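Local coordinates for protein putative isomerase (Sinorhizobium meliloti, PDB 2PPG) that is of unknown function but belongs to the enolase superfamily, pairing an N-terminal capping domain with a C-terminal TIM-barrel domain, at residues A76-A79 with T80-I83; A244-R247 with T248-D252; P380-E383 with A384-L387; K296-T299 with Q300-I304. All blocks are in the same frame, centred on the assembly; numbering follows the deposited sequence.

Along the chain the contacts come in the order 1, 2, 4, 3. Contact 1 forms the first two turns of helix 77-92 in the N-terminal domain of this octameric enolase-superfamily protein. Contacts 2 and 4 belong to the barrel domain, at the start of helix 251-260 and on helix 293-310, with centres about 22 Å apart. Contact 3 takes in the whole short helix 382-387 near the C-terminus, about 40 Å from contact 2 between centres and across the chain's centre from it. Contact 1 lies about 21 Å, centre to centre, from both contact 3 and contact 4. Contacts 1 and 2 both touch the second subunit, so each domain contributes to assembly.

Contact 1: residues A76-A79 with T80-I83; sequences APRA and TMEI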
loop_
_atom_site.group_PDB
_atom_site.type_symbol
_atom_site.label_atom_id
_atom_site.label_comp_id
_atom_site.label_asym_id
_atom_site.label_seq_id
_atom_site.Cartn_x
_atom_site.Cartn_y
_atom_site.Cartn_z
ATOM N N ALA A 76 -40.900 -10.738 -12.573
ATOM C CA ALA A 76 -41.303 -11.608 -11.475
ATOM C C ALA A 76 -41.771 -10.837 -10.240
ATOM O O ALA A 76 -41.310 -11.094 -9.121
ATOM C CB ALA A 76 -40.172 -12.560 -11.125
ATOM N N PRO A 77 -42.705 -9.896 -10.429
ATOM C CA PRO A 77 -43.079 -9.054 -9.299
ATOM C C PRO A 77 -43.818 -9.801 -8.185
ATOM O O PRO A 77 -43.901 -9.288 -7.071
ATOM C CB PRO A 77 -43.978 -7.988 -9.937
ATOM C CG PRO A 77 -44.533 -8.639 -11.142
ATOM C CD PRO A 77 -43.465 -9.558 -11.647
ATOM N N ARG A 78 -44.335 -10.992 -8.470
ATOM C CA ARG A 78 -44.991 -11.795 -7.433
ATOM C C ARG A 78 -43.988 -12.338 -6.422
ATOM O O ARG A 78 -44.364 -12.752 -5.314
ATOM C CB ARG A 78 -45.769 -12.955 -8.037
ATOM C CG ARG A 78 -47.056 -12.579 -8.747
ATOM C CD ARG A 78 -47.901 -13.814 -8.982
ATOM N NE ARG A 78 -48.923 -13.560 -9.980
ATOM C CZ ARG A 78 -48.792 -13.820 -11.279
ATOM N NH1 ARG A 78 -47.673 -14.365 -11.755
ATOM N NH2 ARG A 78 -49.793 -13.545 -12.105
ATOM N N ALA A 79 -42.712 -12.357 -6.811
ATOM C CA ALA A 79 -41.651 -12.734 -5.886
ATOM C C ALA A 79 -41.523 -11.672 -4.792
ATOM O O ALA A 79 -41.596 -11.972 -3.608
ATOM C CB ALA A 79 -40.347 -12.926 -6.623
ATOM N N THR A 80 -41.371 -10.422 -5.204
ATOM C CA THR A 80 -41.242 -9.309 -4.280
ATOM C C THR A 80 -42.448 -9.197 -3.362
ATOM O O THR A 80 -42.291 -9.046 -2.152
ATOM C CB THR A 80 -41.078 -8.014 -5.049
ATOM O OG1 THR A 80 -40.092 -8.221 -6.065
ATOM C CG2 THR A 80 -40.657 -6.880 -4.117
HETATM N N MSE A 81 -43.644 -9.282 -3.939
HETATM C CA MSE A 81 -44.876 -9.228 -3.156
HETATM C C MSE A 81 -44.986 -10.396 -2.183
HETATM O O MSE A 81 -45.532 -10.245 -1.089
HETATM C CB MSE A 81 -46.098 -9.176 -4.063
HETATM C CG MSE A 81 -46.151 -7.909 -4.888
HETATM SE SE MSE A 81 -47.746 -7.666 -5.993
HETATM C CE MSE A 81 -47.618 -9.297 -7.062
ATOM N N GLU A 82 -44.455 -11.549 -2.573
ATOM C CA GLU A 82 -44.487 -12.716 -1.704
ATOM C C GLU A 82 -43.632 -12.466 -0.458
ATOM O O GLU A 82 -44.059 -12.721 0.672
ATOM C CB GLU A 82 -44.015 -13.960 -2.463
ATOM C CG GLU A 82 -44.127 -15.255 -1.691
ATOM C CD GLU A 82 -45.556 -15.616 -1.324
ATOM O OE1 GLU A 82 -46.485 -14.899 -1.756
ATOM O OE2 GLU A 82 -45.753 -16.618 -0.594
ATOM N N ILE A 83 -42.434 -11.935 -0.677
ATOM C CA ILE A 83 -41.551 -11.543 0.411
ATOM C C ILE A 83 -42.285 -10.595 1.369
ATOM O O ILE A 83 -42.266 -10.793 2.589
ATOM C CB ILE A 83 -40.255 -10.882 -0.132
ATOM C CG1 ILE A 83 -39.452 -11.874 -0.995
ATOM C CG2 ILE A 83 -39.407 -10.332 1.002
ATOM C CD1 ILE A 83 -38.356 -11.223 -1.851
#
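Met81, present as selenomethionine, folds back along the first turn of helix 77-92 over Pro77 and Arg78. Met81 CB lies 3.7 Å from Pro77 O, and CG comes closer, 3.4 Å from that same oxygen. The side chain runs on extended to SE, and rotation about CG-SE (chi3 -58°) swings the terminal methyl back over the preceding turn. Met81 CE thereby settles 3.6 Å from Arg78 CA and 3.7 Å from Arg78 CG, so the methyl covers the root of the arginine while the rest of that side chain stretches outward. Two of the helix bonds are nearly straight: Met81 N donates to Pro77 O at 3.1 Å (171°), and Ile83 N to Ala79 O at 3.0 Å. Between them Glu82 N meets Arg78 O at a more bent angle, the donor standing above the carbonyl plane. Arg78 NH1 forms a salt bridge with Glu82 of the second subunit, and Ala79 packs on Ala79 of that subunit. Within the chain, Pro77 and Met81 lie against strands 7-17 and 52-61 of the antiparallel sheet, whereas Thr80 and Ile83 face helix 119-140.

Contact 2: residues A244-R247 with T248-D252; sequences APVR and TEDID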
loop_
_atom_site.group_PDB
_atom_site.type_symbol
_atom_site.label_atom_id
_atom_site.label_comp_id
_atom_site.label_asym_id
_atom_site.label_seq_id
_atom_site.Cartn_x
_atom_site.Cartn_y
_atom_site.Cartn_z
ATOM N N ALA A 244 -21.881 3.597 -15.557
ATOM C CA ALA A 244 -21.739 2.142 -15.689
ATOM C C ALA A 244 -20.770 1.690 -16.792
ATOM O O ALA A 244 -21.186 0.989 -17.701
ATOM C CB ALA A 244 -23.098 1.513 -15.904
ATOM N N PRO A 245 -19.474 2.074 -16.712
ATOM C CA PRO A 245 -18.573 1.752 -17.821
ATOM C C PRO A 245 -18.074 0.301 -17.815
ATOM O O PRO A 245 -17.705 -0.217 -18.869
ATOM C CB PRO A 245 -17.399 2.716 -17.608
ATOM C CG PRO A 245 -17.340 2.914 -16.156
ATOM C CD PRO A 245 -18.767 2.797 -15.635
ATOM N N VAL A 246 -18.057 -0.343 -16.652
ATOM C CA VAL A 246 -17.679 -1.760 -16.569
ATOM C C VAL A 246 -18.689 -2.536 -15.744
ATOM O O VAL A 246 -19.697 -1.984 -15.310
ATOM C CB VAL A 246 -16.279 -1.969 -15.952
ATOM C CG1 VAL A 246 -15.186 -1.196 -16.754
ATOM C CG2 VAL A 246 -16.280 -1.596 -14.471
ATOM N N ARG A 247 -18.415 -3.817 -15.523
ATOM C CA ARG A 247 -19.321 -4.674 -14.783
ATOM C C ARG A 247 -19.341 -4.233 -13.341
ATOM O O ARG A 247 -18.310 -3.779 -12.828
ATOM C CB ARG A 247 -18.858 -6.120 -14.869
ATOM C CG ARG A 247 -19.915 -7.057 -15.404
ATOM C CD ARG A 247 -20.137 -6.800 -16.872
ATOM N NE ARG A 247 -20.922 -7.837 -17.541
ATOM C CZ ARG A 247 -22.252 -7.886 -17.565
ATOM N NH1 ARG A 247 -22.976 -6.981 -16.923
ATOM N NH2 ARG A 247 -22.862 -8.858 -18.228
ATOM N N THR A 248 -20.503 -4.370 -12.691
ATOM C CA THR A 248 -20.667 -3.998 -11.285
ATOM C C THR A 248 -19.615 -4.685 -10.435
ATOM O O THR A 248 -19.035 -4.066 -9.532
ATOM C CB THR A 248 -22.059 -4.376 -10.701
ATOM O OG1 THR A 248 -23.123 -3.901 -11.546
ATOM C CG2 THR A 248 -22.225 -3.770 -9.310
ATOM N N GLU A 249 -19.369 -5.963 -10.721
ATOM C CA GLU A 249 -18.441 -6.770 -9.910
ATOM C C GLU A 249 -16.995 -6.382 -10.170
ATOM O O GLU A 249 -16.117 -6.665 -9.358
ATOM C CB GLU A 249 -18.635 -8.271 -10.156
ATOM C CG GLU A 249 -20.055 -8.785 -9.877
ATOM C CD GLU A 249 -21.007 -8.673 -11.082
ATOM O OE1 GLU A 249 -20.721 -7.878 -12.016
ATOM O OE2 GLU A 249 -22.046 -9.384 -11.092
ATOM N N ASP A 250 -16.758 -5.704 -11.292
ATOM C CA ASP A 250 -15.404 -5.363 -11.734
ATOM C C ASP A 250 -14.889 -4.076 -11.072
ATOM O O ASP A 250 -14.649 -3.054 -11.748
ATOM C CB ASP A 250 -15.383 -5.257 -13.261
ATOM C CG ASP A 250 -13.994 -5.053 -13.835
ATOM O OD1 ASP A 250 -12.994 -5.062 -13.084
ATOM O OD2 ASP A 250 -13.907 -4.874 -15.064
ATOM N N ILE A 251 -14.703 -4.150 -9.752
ATOM C CA ILE A 251 -14.237 -3.018 -8.941
ATOM C C ILE A 251 -12.826 -2.529 -9.306
ATOM O O ILE A 251 -12.573 -1.323 -9.342
ATOM C CB ILE A 251 -14.335 -3.316 -7.426
ATOM C CG1 ILE A 251 -15.802 -3.532 -7.028
ATOM C CG2 ILE A 251 -13.712 -2.173 -6.610
ATOM C CD1 ILE A 251 -16.007 -3.941 -5.588
ATOM N N ASP A 252 -11.930 -3.467 -9.595
ATOM C CA ASP A 252 -10.605 -3.138 -10.106
ATOM C C ASP A 252 -10.655 -2.399 -11.433
ATOM O O ASP A 252 -9.900 -1.447 -11.645
ATOM C CB ASP A 252 -9.785 -4.414 -10.309
ATOM C CG ASP A 252 -9.339 -5.030 -9.012
ATOM O OD1 ASP A 252 -8.735 -4.312 -8.188
ATOM O OD2 ASP A 252 -9.584 -6.235 -8.822
#
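A type I beta turn from Arg247 to Asp250 leads the chain from barrel strand 241-243 into helix 251-260; Val246, just before the turn, touches Asp250 at its end, and Arg247, its first residue, touches Glu249 and Asp250. The turn is closed by Asp250 N, which donates to Arg247 O at 2.9 Å; the donor stands well above the carbonyl plane and the bond is bent to 142°. Asp250 then centres an inverse gamma turn and serves as N-cap, its OD1 accepting from Gly253 N. With CG anti to the backbone N (chi1 -174°), its side chain crosses that of Val246 at about a right angle, leaving Asp250 OD2 3.9 Å from Val246 CB. Val246 CG2 meets the backbone as well, 3.5 Å from Asp250 O. Arg247 and Glu249 run side by side in the same direction, and the glutamate touches the aliphatic root of the arginine: Glu249 OE1 lies 3.6 Å from Arg247 CG. Their flat ends are almost perpendicular and do not pair, Arg247 NH1 being 5.5 Å from Glu249 OE1. The glutamate carboxylate is instead taken by Arg112 and Tyr108 of the second subunit. Since Arg247 NH1 also comes near Arg112 of that subunit, the negative charge of Glu249 probably offsets two neighbouring guanidinium groups and eases their close approach at the subunit interface.

Contact 3: residues P380-E383 with A384-L387; sequences PSKE and AQGL
Gln385 reaches back obliquely across Pro380, its extended chain laid along the start of the helix. Gln385 CG is 3.9 Å from Pro380 CB and 3.4 Å from Ser381 O, so the aliphatic part touches both the proline ring and a backbone carbonyl. The extension beyond CG (chi2 163°) carries the amide to Pro380 O, where NE2 makes a weak bond whose modelled length is doubtfully short. On the oxygen side of the amide, Lys382 passes obliquely, with Lys382 CE 3.9 Å from Gln385 OE1. Strand 378-380 gives way here to the short, weakly bonded helix 382-387, with Ser381 as N-cap: its OG accepts from Ala384 N at 3.2 Å and is also hydrogen-bonded to Arg355 O. A chi1 of 58° turns the hydroxyl back over the first turn, and Ser381 OG also touches Ala384 CB at 3.5 Å. The first regular helix bond, Gln385 N to Ser381 O at 2.9 Å, is fairly straight (160°). Beyond it Gly386 N is held by two weak, bent bonds, to Lys382 O and to Glu383 O. Leu387 folds its CG to 3.5 Å from Glu383 O, while at the other end Pro380 and Gln385 pack on Trp68 of strand 66-72.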
loop_
_atom_site.group_PDB
_atom_site.type_symbol
_atom_site.label_atom_id
_atom_site.label_comp_id
_atom_site.label_asym_id
_atom_site.label_seq_id
_atom_site.Cartn_x
_atom_site.Cartn_y
_atom_site.Cartn_z
ATOM N N PRO A 380 -51.213 7.672 -5.426
ATOM C CA PRO A 380 -51.862 7.190 -6.647
ATOM C C PRO A 380 -53.236 7.834 -6.752
ATOM O O PRO A 380 -53.913 8.002 -5.735
ATOM C CB PRO A 380 -51.991 5.674 -6.417
ATOM C CG PRO A 380 -51.146 5.371 -5.199
ATOM C CD PRO A 380 -51.151 6.626 -4.389
ATOM N N SER A 381 -53.633 8.215 -7.960
ATOM C CA SER A 381 -54.934 8.835 -8.163
ATOM C C SER A 381 -56.010 7.771 -8.011
ATOM O O SER A 381 -55.694 6.577 -8.029
ATOM C CB SER A 381 -55.000 9.481 -9.549
ATOM O OG SER A 381 -54.745 8.526 -10.565
ATOM N N LYS A 382 -57.269 8.197 -7.858
ATOM C CA LYS A 382 -58.417 7.268 -7.837
ATOM C C LYS A 382 -58.429 6.333 -9.057
ATOM O O LYS A 382 -58.725 5.141 -8.933
ATOM C CB LYS A 382 -59.768 8.008 -7.741
ATOM C CG LYS A 382 -60.014 8.861 -6.465
ATOM C CD LYS A 382 -59.346 8.327 -5.183
ATOM C CE LYS A 382 -59.968 7.018 -4.686
ATOM N NZ LYS A 382 -61.359 7.196 -4.184
ATOM N N GLU A 383 -58.083 6.879 -10.222
ATOM C CA GLU A 383 -58.026 6.100 -11.453
ATOM C C GLU A 383 -56.873 5.084 -11.464
ATOM O O GLU A 383 -57.037 3.958 -11.937
ATOM C CB GLU A 383 -57.989 7.014 -12.691
ATOM C CG GLU A 383 -56.862 8.047 -12.731
ATOM C CD GLU A 383 -57.262 9.420 -12.188
ATOM O OE1 GLU A 383 -56.813 10.428 -12.774
ATOM O OE2 GLU A 383 -58.007 9.494 -11.181
ATOM N N ALA A 384 -55.716 5.477 -10.939
ATOM C CA ALA A 384 -54.591 4.560 -10.804
ATOM C C ALA A 384 -54.893 3.463 -9.793
ATOM O O ALA A 384 -54.534 2.315 -10.014
ATOM C CB ALA A 384 -53.322 5.303 -10.445
ATOM N N GLN A 385 -55.584 3.800 -8.706
ATOM C CA GLN A 385 -55.991 2.781 -7.727
ATOM C C GLN A 385 -56.990 1.764 -8.271
ATOM O O GLN A 385 -57.070 0.648 -7.774
ATOM C CB GLN A 385 -56.515 3.415 -6.443
ATOM C CG GLN A 385 -55.422 4.083 -5.666
ATOM C CD GLN A 385 -55.932 5.049 -4.629
ATOM O OE1 GLN A 385 -56.851 4.745 -3.877
ATOM N NE2 GLN A 385 -55.320 6.222 -4.573
ATOM N N GLY A 386 -57.739 2.143 -9.300
ATOM C CA GLY A 386 -58.676 1.224 -9.943
ATOM C C GLY A 386 -57.972 0.186 -10.796
ATOM O O GLY A 386 -58.512 -0.889 -11.021
ATOM N N LEU A 387 -56.764 0.510 -11.260
ATOM C CA LEU A 387 -55.977 -0.379 -12.126
ATOM C C LEU A 387 -55.053 -1.315 -11.326
ATOM O O LEU A 387 -54.457 -2.252 -11.870
ATOM C CB LEU A 387 -55.159 0.437 -13.136
ATOM C CG LEU A 387 -55.880 1.409 -14.096
ATOM C CD1 LEU A 387 -54.902 2.392 -14.741
ATOM C CD2 LEU A 387 -56.678 0.684 -15.185
#

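Contact 4: residues K296-T299 with Q300-I304; sequences KGIT and QFMRI
Thr299 lies beside Arg303, and Lys296 reaches Ile304, along helix 293-310, the helix of the barrel's beta-alpha-beta unit between strands 288-289 and 314-315. The polar contacts show how a kink at Gly297 to Thr299 is bridged. Gly297 adopts a positive phi (79°), the amides of residues 298 and 299 lack partners in the preceding turn, and Thr299 N turns to Asp129. A water fills in for the next bond, donating to Lys296 O at 2.6 Å and accepting from Gln300 N at 2.9 Å. Regular bonding then resumes with Phe301 N to Gly297 O, Met302 N to Ile298 O at 2.8 Å, and Arg303 N to Thr299 O. Apolar contacts pair Ile298 CG2 with CG of the selenomethionine Met302 at 4.2 Å, and Lys296 CE with Ile304 CD1 at 3.7 Å, these two side chains crossing at about a right angle before NZ binds Gly268 O. The last kind is methyl against guanidinium. Arg303 salt-bridges Asp105, while Thr299 OG1 bonds Trp133. With OG1 beside the backbone N (chi1 -64°) and CG2 anti to it, the threonine methyl sits over one guanidinium face, offset toward the rim, Thr299 CG2 being 3.6 Å from both Arg303 NE and CZ.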
loop_
_atom_site.group_PDB
_atom_site.type_symbol
_atom_site.label_atom_id
_atom_site.label_comp_id
_atom_site.label_asym_id
_atom_site.label_seq_id
_atom_site.Cartn_x
_atom_site.Cartn_y
_atom_site.Cartn_z
ATOM N N LYS A 296 -33.707 1.041 -3.252
ATOM C CA LYS A 296 -33.078 1.279 -1.959
ATOM C C LYS A 296 -34.027 1.647 -0.825
ATOM O O LYS A 296 -33.833 1.206 0.297
ATOM C CB LYS A 296 -31.978 2.333 -2.091
ATOM C CG LYS A 296 -30.883 1.924 -3.053
ATOM C CD LYS A 296 -29.960 3.083 -3.367
ATOM C CE LYS A 296 -28.840 2.640 -4.278
ATOM N NZ LYS A 296 -29.334 2.287 -5.642
ATOM N N GLY A 297 -35.048 2.448 -1.102
ATOM C CA GLY A 297 -35.863 2.995 -0.033
ATOM C C GLY A 297 -35.172 4.177 0.625
ATOM O O GLY A 297 -33.956 4.364 0.487
ATOM N N ILE A 298 -35.943 4.985 1.341
ATOM C CA ILE A 298 -35.424 6.234 1.891
ATOM C C ILE A 298 -34.247 6.037 2.848
ATOM O O ILE A 298 -33.208 6.699 2.713
ATOM C CB ILE A 298 -36.556 7.058 2.514
ATOM C CG1 ILE A 298 -37.301 7.791 1.393
ATOM C CG2 ILE A 298 -36.024 8.001 3.599
ATOM C CD1 ILE A 298 -38.738 8.168 1.672
ATOM N N THR A 299 -34.389 5.092 3.771
ATOM C CA THR A 299 -33.372 4.863 4.797
ATOM C C THR A 299 -32.005 4.600 4.177
ATOM O O THR A 299 -31.000 5.179 4.585
ATOM C CB THR A 299 -33.741 3.677 5.716
ATOM O OG1 THR A 299 -34.939 3.989 6.444
ATOM C CG2 THR A 299 -32.619 3.389 6.697
ATOM N N GLN A 300 -31.979 3.738 3.176
ATOM C CA GLN A 300 -30.728 3.303 2.604
ATOM C C GLN A 300 -30.201 4.430 1.719
ATOM O O GLN A 300 -29.011 4.749 1.736
ATOM C CB GLN A 300 -30.986 2.039 1.813
ATOM C CG GLN A 300 -29.893 1.036 1.846
ATOM C CD GLN A 300 -29.508 0.589 3.241
ATOM O OE1 GLN A 300 -30.260 -0.113 3.924
ATOM N NE2 GLN A 300 -28.311 0.963 3.655
ATOM N N PHE A 301 -31.119 5.050 0.984
ATOM C CA PHE A 301 -30.839 6.176 0.105
ATOM C C PHE A 301 -30.124 7.286 0.875
ATOM O O PHE A 301 -29.137 7.844 0.395
ATOM C CB PHE A 301 -32.172 6.686 -0.475
ATOM C CG PHE A 301 -32.039 7.623 -1.654
ATOM C CD1 PHE A 301 -32.129 7.142 -2.950
ATOM C CD2 PHE A 301 -31.903 9.002 -1.464
ATOM C CE1 PHE A 301 -32.038 8.023 -4.051
ATOM C CE2 PHE A 301 -31.812 9.886 -2.556
ATOM C CZ PHE A 301 -31.876 9.395 -3.846
HETATM N N MSE A 302 -30.616 7.595 2.068
HETATM C CA MSE A 302 -30.013 8.651 2.884
HETATM C C MSE A 302 -28.661 8.227 3.460
HETATM O O MSE A 302 -27.752 9.053 3.592
HETATM C CB MSE A 302 -30.962 9.101 4.003
HETATM C CG MSE A 302 -32.227 9.797 3.503
HETATM SE SE MSE A 302 -31.888 11.501 2.557
HETATM C CE MSE A 302 -31.234 12.541 4.085
ATOM N N ARG A 303 -28.521 6.941 3.782
ATOM C CA ARG A 303 -27.219 6.413 4.220
ATOM C C ARG A 303 -26.163 6.573 3.115
ATOM O O ARG A 303 -25.025 6.931 3.389
ATOM C CB ARG A 303 -27.320 4.963 4.738
ATOM C CG ARG A 303 -28.047 4.865 6.105
ATOM C CD ARG A 303 -28.386 3.419 6.582
ATOM N NE ARG A 303 -29.219 3.464 7.795
ATOM C CZ ARG A 303 -29.668 2.413 8.491
ATOM N NH1 ARG A 303 -29.385 1.174 8.121
ATOM N NH2 ARG A 303 -30.412 2.603 9.577
ATOM N N ILE A 304 -26.562 6.345 1.872
ATOM C CA ILE A 304 -25.665 6.484 0.734
ATOM C C ILE A 304 -25.334 7.946 0.465
ATOM O O ILE A 304 -24.180 8.287 0.220
ATOM C CB ILE A 304 -26.265 5.834 -0.515
ATOM C CG1 ILE A 304 -26.252 4.318 -0.344
ATOM C CG2 ILE A 304 -25.509 6.266 -1.776
ATOM C CD1 ILE A 304 -26.500 3.544 -1.606
HETATM O O HOH W 1 -34.149 1.862 2.786
#